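Local coordinates for transmembrane protein (Bartonella henselae, PDB 3PAM), which probably serves as the solute-binding component of an ABC-type oligopeptide transport system, here represented by one domain of the full-length protein, at residues M6-N11 with M179-L184; R21-L26 with G249-P254; A221-I226 with R240-I245. All blocks are in the same frame, centred on the assembly; numbering follows the deposited sequence.

Interaction 1 of 3, residues M6-N11 with M179-L184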
# COMPACT_ATOMS: atom_id res chain seq x y z
N MSE A 6 -6.45 6.81 -1.96
CA MSE A 6 -6.09 6.25 -3.27
C MSE A 6 -4.69 5.66 -3.24
O MSE A 6 -3.80 6.19 -2.56
CB MSE A 6 -6.21 7.31 -4.36
CG MSE A 6 -5.72 6.86 -5.75
SE MSE A 6 -5.66 8.31 -7.07
CE MSE A 6 -5.16 9.76 -5.91
N GLY A 7 -4.49 4.57 -3.97
CA GLY A 7 -3.18 3.96 -4.07
C GLY A 7 -3.04 2.91 -5.14
O GLY A 7 -4.03 2.53 -5.78
N PHE A 8 -1.80 2.46 -5.36
CA PHE A 8 -1.57 1.21 -6.05
C PHE A 8 -1.88 0.14 -5.03
O PHE A 8 -1.43 0.20 -3.90
CB PHE A 8 -0.11 1.07 -6.51
CG PHE A 8 0.22 1.83 -7.77
CD1 PHE A 8 -0.32 1.45 -8.98
CD2 PHE A 8 1.07 2.91 -7.73
CE1 PHE A 8 -0.01 2.16 -10.15
CE2 PHE A 8 1.38 3.62 -8.88
CZ PHE A 8 0.84 3.24 -10.09
N VAL A 9 -2.67 -0.84 -5.44
CA VAL A 9 -3.03 -1.92 -4.53
C VAL A 9 -2.33 -3.19 -4.98
O VAL A 9 -2.48 -3.60 -6.12
CB VAL A 9 -4.56 -2.15 -4.48
CG1 VAL A 9 -4.91 -3.30 -3.56
CG2 VAL A 9 -5.27 -0.89 -4.05
N PHE A 10 -1.55 -3.77 -4.08
CA PHE A 10 -0.91 -5.07 -4.29
C PHE A 10 -1.94 -6.14 -4.10
O PHE A 10 -2.50 -6.26 -3.02
CB PHE A 10 0.18 -5.31 -3.24
CG PHE A 10 1.39 -4.46 -3.43
CD1 PHE A 10 2.31 -4.76 -4.44
CD2 PHE A 10 1.64 -3.38 -2.60
CE1 PHE A 10 3.41 -3.98 -4.64
CE2 PHE A 10 2.78 -2.58 -2.79
CZ PHE A 10 3.65 -2.88 -3.82
N ASN A 11 -2.21 -6.94 -5.12
CA ASN A 11 -2.96 -8.13 -4.86
C ASN A 11 -2.08 -9.16 -4.17
O ASN A 11 -1.37 -9.94 -4.81
CB ASN A 11 -3.60 -8.71 -6.10
CG ASN A 11 -4.55 -9.82 -5.76
OD1 ASN A 11 -4.79 -10.09 -4.59
ND2 ASN A 11 -5.08 -10.47 -6.77
N MSE A 179 -2.35 -5.90 -9.77
CA MSE A 179 -2.30 -4.58 -9.15
C MSE A 179 -3.34 -3.71 -9.84
O MSE A 179 -3.55 -3.84 -11.04
CB MSE A 179 -0.90 -3.98 -9.31
CG MSE A 179 -0.65 -2.70 -8.54
SE MSE A 179 1.18 -2.04 -8.68
CE MSE A 179 2.08 -3.42 -7.64
N ILE A 180 -3.98 -2.84 -9.06
CA ILE A 180 -4.89 -1.84 -9.59
C ILE A 180 -4.67 -0.52 -8.87
O ILE A 180 -3.91 -0.45 -7.90
CB ILE A 180 -6.38 -2.25 -9.40
CG1 ILE A 180 -6.62 -2.72 -7.97
CG2 ILE A 180 -6.78 -3.32 -10.43
CD1 ILE A 180 -7.83 -2.13 -7.33
N ILE A 181 -5.32 0.54 -9.37
CA ILE A 181 -5.44 1.78 -8.63
C ILE A 181 -6.79 1.77 -7.95
O ILE A 181 -7.84 1.79 -8.60
CB ILE A 181 -5.30 3.06 -9.51
CG1 ILE A 181 -4.11 2.93 -10.46
CG2 ILE A 181 -5.22 4.29 -8.61
CD1 ILE A 181 -3.25 4.18 -10.61
N GLY A 182 -6.74 1.72 -6.63
CA GLY A 182 -7.92 1.60 -5.82
C GLY A 182 -8.06 2.86 -5.01
O GLY A 182 -7.07 3.50 -4.62
N LYS A 183 -9.32 3.22 -4.77
CA LYS A 183 -9.66 4.31 -3.90
C LYS A 183 -10.71 3.86 -2.89
O LYS A 183 -11.61 3.07 -3.21
CB LYS A 183 -10.06 5.57 -4.69
CG LYS A 183 -10.80 5.34 -6.02
CD LYS A 183 -10.17 6.12 -7.20
CE LYS A 183 -9.19 5.23 -7.98
NZ LYS A 183 -8.55 5.86 -9.19
N LEU A 184 -10.57 4.32 -1.66
CA LEU A 184 -11.58 4.05 -0.66
C LEU A 184 -12.11 5.38 -0.15
O LEU A 184 -11.36 6.15 0.48
CB LEU A 184 -11.02 3.20 0.48
CG LEU A 184 -10.34 1.85 0.23
CD1 LEU A 184 -9.76 1.34 1.52
CD2 LEU A 184 -11.30 0.82 -0.38

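Interaction 2 of 3, residues R21-L26 with G249-P254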
# COMPACT_ATOMS: atom_id res chain seq x y z
N ARG A 21 8.41 -7.03 2.58
CA ARG A 21 9.60 -6.31 2.14
C ARG A 21 9.57 -5.98 0.67
O ARG A 21 10.06 -4.94 0.25
CB ARG A 21 10.88 -7.10 2.42
CG ARG A 21 11.18 -7.35 3.88
CD ARG A 21 10.99 -8.80 4.17
NE ARG A 21 12.25 -9.48 4.40
CZ ARG A 21 12.45 -10.78 4.25
NH1 ARG A 21 11.49 -11.59 3.81
NH2 ARG A 21 13.65 -11.29 4.54
N VAL A 22 8.99 -6.89 -0.12
CA VAL A 22 8.82 -6.70 -1.56
C VAL A 22 7.87 -5.54 -1.87
O VAL A 22 8.18 -4.64 -2.67
CB VAL A 22 8.23 -7.96 -2.21
CG1 VAL A 22 7.89 -7.69 -3.68
CG2 VAL A 22 9.17 -9.14 -2.05
N ARG A 23 6.70 -5.58 -1.25
CA ARG A 23 5.73 -4.48 -1.39
C ARG A 23 6.39 -3.19 -0.86
O ARG A 23 6.24 -2.12 -1.44
CB ARG A 23 4.44 -4.81 -0.64
CG ARG A 23 3.81 -6.13 -1.09
CD ARG A 23 2.41 -6.28 -0.54
NE ARG A 23 2.36 -6.20 0.91
CZ ARG A 23 2.27 -7.25 1.73
NH1 ARG A 23 2.22 -8.48 1.23
NH2 ARG A 23 2.24 -7.07 3.04
N GLN A 24 7.17 -3.31 0.21
CA GLN A 24 7.87 -2.15 0.74
C GLN A 24 8.87 -1.61 -0.30
O GLN A 24 8.92 -0.40 -0.55
CB GLN A 24 8.55 -2.53 2.03
CG GLN A 24 8.76 -1.40 2.99
CD GLN A 24 9.78 -1.76 4.06
OE1 GLN A 24 9.98 -2.94 4.35
NE2 GLN A 24 10.43 -0.76 4.65
N ALA A 25 9.61 -2.51 -0.94
CA ALA A 25 10.56 -2.13 -2.00
C ALA A 25 9.87 -1.45 -3.18
O ALA A 25 10.34 -0.42 -3.65
CB ALA A 25 11.34 -3.33 -2.46
N LEU A 26 8.78 -2.05 -3.69
CA LEU A 26 8.12 -1.49 -4.87
C LEU A 26 7.52 -0.12 -4.57
O LEU A 26 7.53 0.76 -5.43
CB LEU A 26 7.03 -2.42 -5.42
CG LEU A 26 7.43 -3.78 -6.03
CD1 LEU A 26 6.63 -4.08 -7.26
CD2 LEU A 26 8.89 -3.91 -6.33
N GLY A 249 2.37 -2.76 6.59
CA GLY A 249 2.05 -3.77 5.62
C GLY A 249 2.35 -3.42 4.18
O GLY A 249 2.51 -4.32 3.37
N SER A 250 2.41 -2.13 3.85
CA SER A 250 2.50 -1.70 2.46
C SER A 250 1.49 -2.44 1.57
O SER A 250 1.83 -2.91 0.48
CB SER A 250 3.93 -1.83 1.91
OG SER A 250 4.79 -0.83 2.48
N TYR A 251 0.25 -2.56 2.04
CA TYR A 251 -0.84 -3.12 1.23
C TYR A 251 -1.17 -2.21 0.06
O TYR A 251 -1.67 -2.66 -0.96
CB TYR A 251 -2.08 -3.38 2.10
CG TYR A 251 -1.78 -4.41 3.14
CD1 TYR A 251 -1.61 -5.75 2.78
CD2 TYR A 251 -1.59 -4.06 4.47
CE1 TYR A 251 -1.28 -6.71 3.72
CE2 TYR A 251 -1.26 -5.01 5.43
CZ TYR A 251 -1.11 -6.33 5.04
OH TYR A 251 -0.79 -7.28 5.98
N TYR A 252 -0.85 -0.93 0.21
CA TYR A 252 -1.10 0.07 -0.82
C TYR A 252 0.21 0.75 -1.09
O TYR A 252 1.07 0.80 -0.20
CB TYR A 252 -2.10 1.13 -0.33
CG TYR A 252 -3.56 0.82 -0.59
CD1 TYR A 252 -4.15 -0.36 -0.15
CD2 TYR A 252 -4.37 1.75 -1.25
CE1 TYR A 252 -5.51 -0.63 -0.40
CE2 TYR A 252 -5.70 1.50 -1.49
CZ TYR A 252 -6.27 0.32 -1.07
OH TYR A 252 -7.61 0.09 -1.33
N ILE A 253 0.40 1.26 -2.30
CA ILE A 253 1.43 2.25 -2.52
C ILE A 253 0.59 3.47 -2.61
O ILE A 253 -0.17 3.63 -3.58
CB ILE A 253 2.16 2.12 -3.85
CG1 ILE A 253 2.75 0.73 -4.02
CG2 ILE A 253 3.27 3.16 -3.92
CD1 ILE A 253 3.70 0.61 -5.18
N PRO A 254 0.65 4.32 -1.58
CA PRO A 254 -0.34 5.39 -1.53
C PRO A 254 -0.04 6.41 -2.61
O PRO A 254 1.13 6.70 -2.90
CB PRO A 254 -0.14 6.00 -0.14
CG PRO A 254 0.82 5.06 0.56
CD PRO A 254 1.63 4.43 -0.49

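Interaction 3 of 3, residues A221-I226 with R240-I245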
# COMPACT_ATOMS: atom_id res chain seq x y z
N ALA A 221 -7.91 -7.83 15.04
CA ALA A 221 -7.88 -7.37 16.42
C ALA A 221 -8.08 -5.86 16.58
O ALA A 221 -8.85 -5.43 17.43
CB ALA A 221 -6.60 -7.84 17.15
N MSE A 222 -7.37 -5.05 15.78
CA MSE A 222 -7.54 -3.60 15.83
C MSE A 222 -8.96 -3.19 15.41
O MSE A 222 -9.56 -2.32 16.03
CB MSE A 222 -6.51 -2.89 14.96
CG MSE A 222 -5.07 -2.96 15.46
SE MSE A 222 -4.91 -2.84 17.41
CE MSE A 222 -4.91 -4.74 17.88
N ILE A 223 -9.49 -3.84 14.37
CA ILE A 223 -10.83 -3.54 13.89
C ILE A 223 -11.84 -3.81 14.99
O ILE A 223 -12.74 -3.00 15.20
CB ILE A 223 -11.18 -4.33 12.61
CG1 ILE A 223 -10.29 -3.89 11.44
CG2 ILE A 223 -12.65 -4.06 12.20
CD1 ILE A 223 -10.33 -4.84 10.27
N THR A 224 -11.68 -4.93 15.69
CA THR A 224 -12.52 -5.29 16.82
C THR A 224 -12.40 -4.27 17.93
O THR A 224 -13.40 -3.97 18.60
CB THR A 224 -12.20 -6.70 17.36
OG1 THR A 224 -12.66 -7.68 16.42
CG2 THR A 224 -12.90 -6.97 18.71
N ALA A 225 -11.20 -3.73 18.12
CA ALA A 225 -10.95 -2.71 19.15
C ALA A 225 -11.63 -1.37 18.83
O ALA A 225 -12.16 -0.70 19.71
CB ALA A 225 -9.44 -2.53 19.40
N ILE A 226 -11.59 -0.99 17.55
CA ILE A 226 -12.25 0.22 17.06
C ILE A 226 -13.76 0.15 17.31
O ILE A 226 -14.35 1.05 17.88
CB ILE A 226 -11.96 0.43 15.56
CG1 ILE A 226 -10.48 0.74 15.33
CG2 ILE A 226 -12.82 1.55 14.98
CD1 ILE A 226 -9.96 0.37 13.93
N ARG A 240 -5.48 4.55 15.25
CA ARG A 240 -4.06 4.86 15.11
C ARG A 240 -3.23 3.59 15.03
O ARG A 240 -2.33 3.48 14.20
CB ARG A 240 -3.59 5.81 16.21
CG ARG A 240 -3.24 7.20 15.66
CD ARG A 240 -3.93 8.36 16.37
NE ARG A 240 -3.21 8.80 17.56
CZ ARG A 240 -3.23 10.04 18.05
NH1 ARG A 240 -3.92 11.01 17.46
NH2 ARG A 240 -2.54 10.32 19.14
N ALA A 241 -3.55 2.61 15.87
CA ALA A 241 -2.81 1.36 15.82
C ALA A 241 -3.03 0.65 14.47
O ALA A 241 -2.08 0.17 13.86
CB ALA A 241 -3.17 0.47 16.97
N LEU A 242 -4.27 0.64 13.98
CA LEU A 242 -4.54 0.08 12.66
C LEU A 242 -3.73 0.76 11.56
O LEU A 242 -3.11 0.09 10.74
CB LEU A 242 -6.04 0.12 12.35
CG LEU A 242 -6.47 -0.41 10.97
CD1 LEU A 242 -5.94 -1.84 10.73
CD2 LEU A 242 -7.99 -0.34 10.78
N ASP A 243 -3.75 2.09 11.52
CA ASP A 243 -2.95 2.85 10.56
C ASP A 243 -1.48 2.37 10.55
O ASP A 243 -0.88 2.20 9.49
CB ASP A 243 -3.01 4.35 10.87
CG ASP A 243 -2.42 5.20 9.76
OD1 ASP A 243 -2.64 4.86 8.58
OD2 ASP A 243 -1.74 6.21 10.06
N ARG A 244 -0.99 2.09 11.73
CA ARG A 244 0.36 1.70 11.98
C ARG A 244 0.72 0.35 11.38
O ARG A 244 1.78 0.16 10.89
CB ARG A 244 0.59 1.70 13.47
CG ARG A 244 1.36 2.88 13.93
CD ARG A 244 1.28 3.24 15.41
NE ARG A 244 1.97 4.50 15.53
CZ ARG A 244 1.56 5.56 16.17
NH1 ARG A 244 0.46 5.53 16.87
NH2 ARG A 244 2.28 6.64 16.11
N ILE A 245 -0.22 -0.56 11.44
CA ILE A 245 -0.16 -1.88 10.83
C ILE A 245 -0.29 -1.81 9.32
O ILE A 245 0.40 -2.53 8.60
CB ILE A 245 -1.26 -2.80 11.38
CG1 ILE A 245 -1.00 -3.04 12.87
CG2 ILE A 245 -1.31 -4.13 10.62
CD1 ILE A 245 -2.01 -3.89 13.53

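Interaction 1 of 3, residues M6-N11 with M179-L184
M179, a selenomethionine, lies between two phenylalanines of the neighbouring antiparallel strand. Its CG stands anti to the backbone N (chi1 -172°) and the chain runs on extended to selenium, then bends at chi3, which turns the methyl toward F10. SE of M179 sits 3.8 Å from CD1 of F8 and 5.5 Å from the centroid of the F10 ring; both are Met-aromatic contacts, and in both the approach is oblique. The methyl CE of M179 makes its own apolar contact with F10, 3.3 Å from CE1 of that ring. Beyond selenium, CE1 of F8 meets CD1 of I181 at 3.8 Å, the two side chains lying alongside. I181 sends its other branch, CG2, toward CG of M6. These side chains, with K183, project from one face of the sheet, against which F147 and V143 of helix 138-152 pack. The strands pair at the centre of the six-stranded mixed sheet of this solute-binding-protein domain. G7 and G182 form one hydrogen-bonded pair, with G7 N to G182 O at 2.9 Å; V9 and I180 form the next, where V9 N to I180 O is 2.8 Å but the return bond from I180 N to V9 O is weak. On the reverse face, CB of V9 meets CG1 of I180 at 4.1 Å, and CG2 of V9 packs against N and CA of G182. K183 carries its NZ to a salt bridge with E140.

Interaction 2 of 3, residues R21-L26 with G249-P254
R23 reaches from its helix to the carbonyl oxygen of G249 and holds that one atom with two nitrogens, side-on. NH2 of R23 is 2.8 Å from O of G249 and lies in the carbonyl plane on a lone pair; NE of R23, at 3.1 Å from the same oxygen, comes in nearly along the C=O direction. The acceptor lies practically in the guanidinium plane. A weak third bond, 3.4 Å long, runs from R23 NE to O of S250. CD1 and CE1 of Y251 lie over one face of the guanidinium near its rim, the planes 18° apart, while O of G249 sits above the centre of the Y251 ring. A bend at chi3 (-57°) swings the guanidinium round to these carbonyls. Nearer the helix backbone, CB of R23 packs on CB of S250, and OG of S250 rests beside CA and CG of Q24. Further on, CD1 of I253 meets O of L26 at 3.8 Å. S250, with positive phi, is where the chain leaves helix 232-249; the carbonyls are thus at a helix C-terminus, which would probably favour the positive charge. NH1 of R23 bonds to O of F17, probably helping to fix its orientation. Helix 20-29 is thereby joined to the turn before strand 252-257, with F10 of strand 5-10 touching R23 and I253, and helices 99-111 and 138-152 packing alongside.

Interaction 3 of 3, residues A221-I226 with R240-I245
Segments 221-226 and 240-245 run nearly antiparallel, their short helix axes inclined at 160° and 9.3 Å apart at closest approach, with M222 and L242 facing each other at the nearest CA atoms. M222, a selenomethionine, touches three residues of the other helix. Its CB packs on CB of L242 at 4.0 Å, its CG meets CD1 of I245 at 3.7 Å, and its SE rests 3.8 Å from CB of A241. Bends at chi2 (-38°) and chi3 bring selenium against the small A241 side chain and carry the methyl away from the other helix, while I245 crosses the methionine at about a right angle. L242 answers from the opposite helix: with CG anti to the backbone N (chi1 179°), it extends toward 221-226, and its CD2 comes 3.8 Å from CD1 of I226, the two side chains crossing at about a right angle. CG1 of I223 makes a looser approach to the same CD2, at 4.3 Å, so this one methyl lies against two isoleucines a helical turn apart. The join is wholly apolar, and all six side chains in it are buried. These are the two legs of a helical hairpin, helix 217-228 doubling back into helix 232-249. Helix 65-71 contributes L70 against M222 and L71 against I245, helix 193-198 packs Q194, I195 and W198 on I223, and R244 fastens the longer leg to helix 65-71 through a salt bridge with E67.

How the interactions relate
Interactions 1 and 2 are close neighbours, their centres 11 Å apart, and strands 5-10 and 252-257 lie side by side in the central sheet. F8 O probably accepts a hydrogen bond from I253 N, and F10 packs on S250. Their segments alternate along the chain, so early and late parts of the sequence are interwoven in one core. Interaction 3 stands apart, 20 Å from interaction 1 and 18 Å from interaction 2 between centres, and falls within the loop that interaction 2 closes. Helix 232-249 links it to the core: its middle, 240-245, packs in the hairpin, and its C-terminal end leads through the 249-254 turn into strand 252-257.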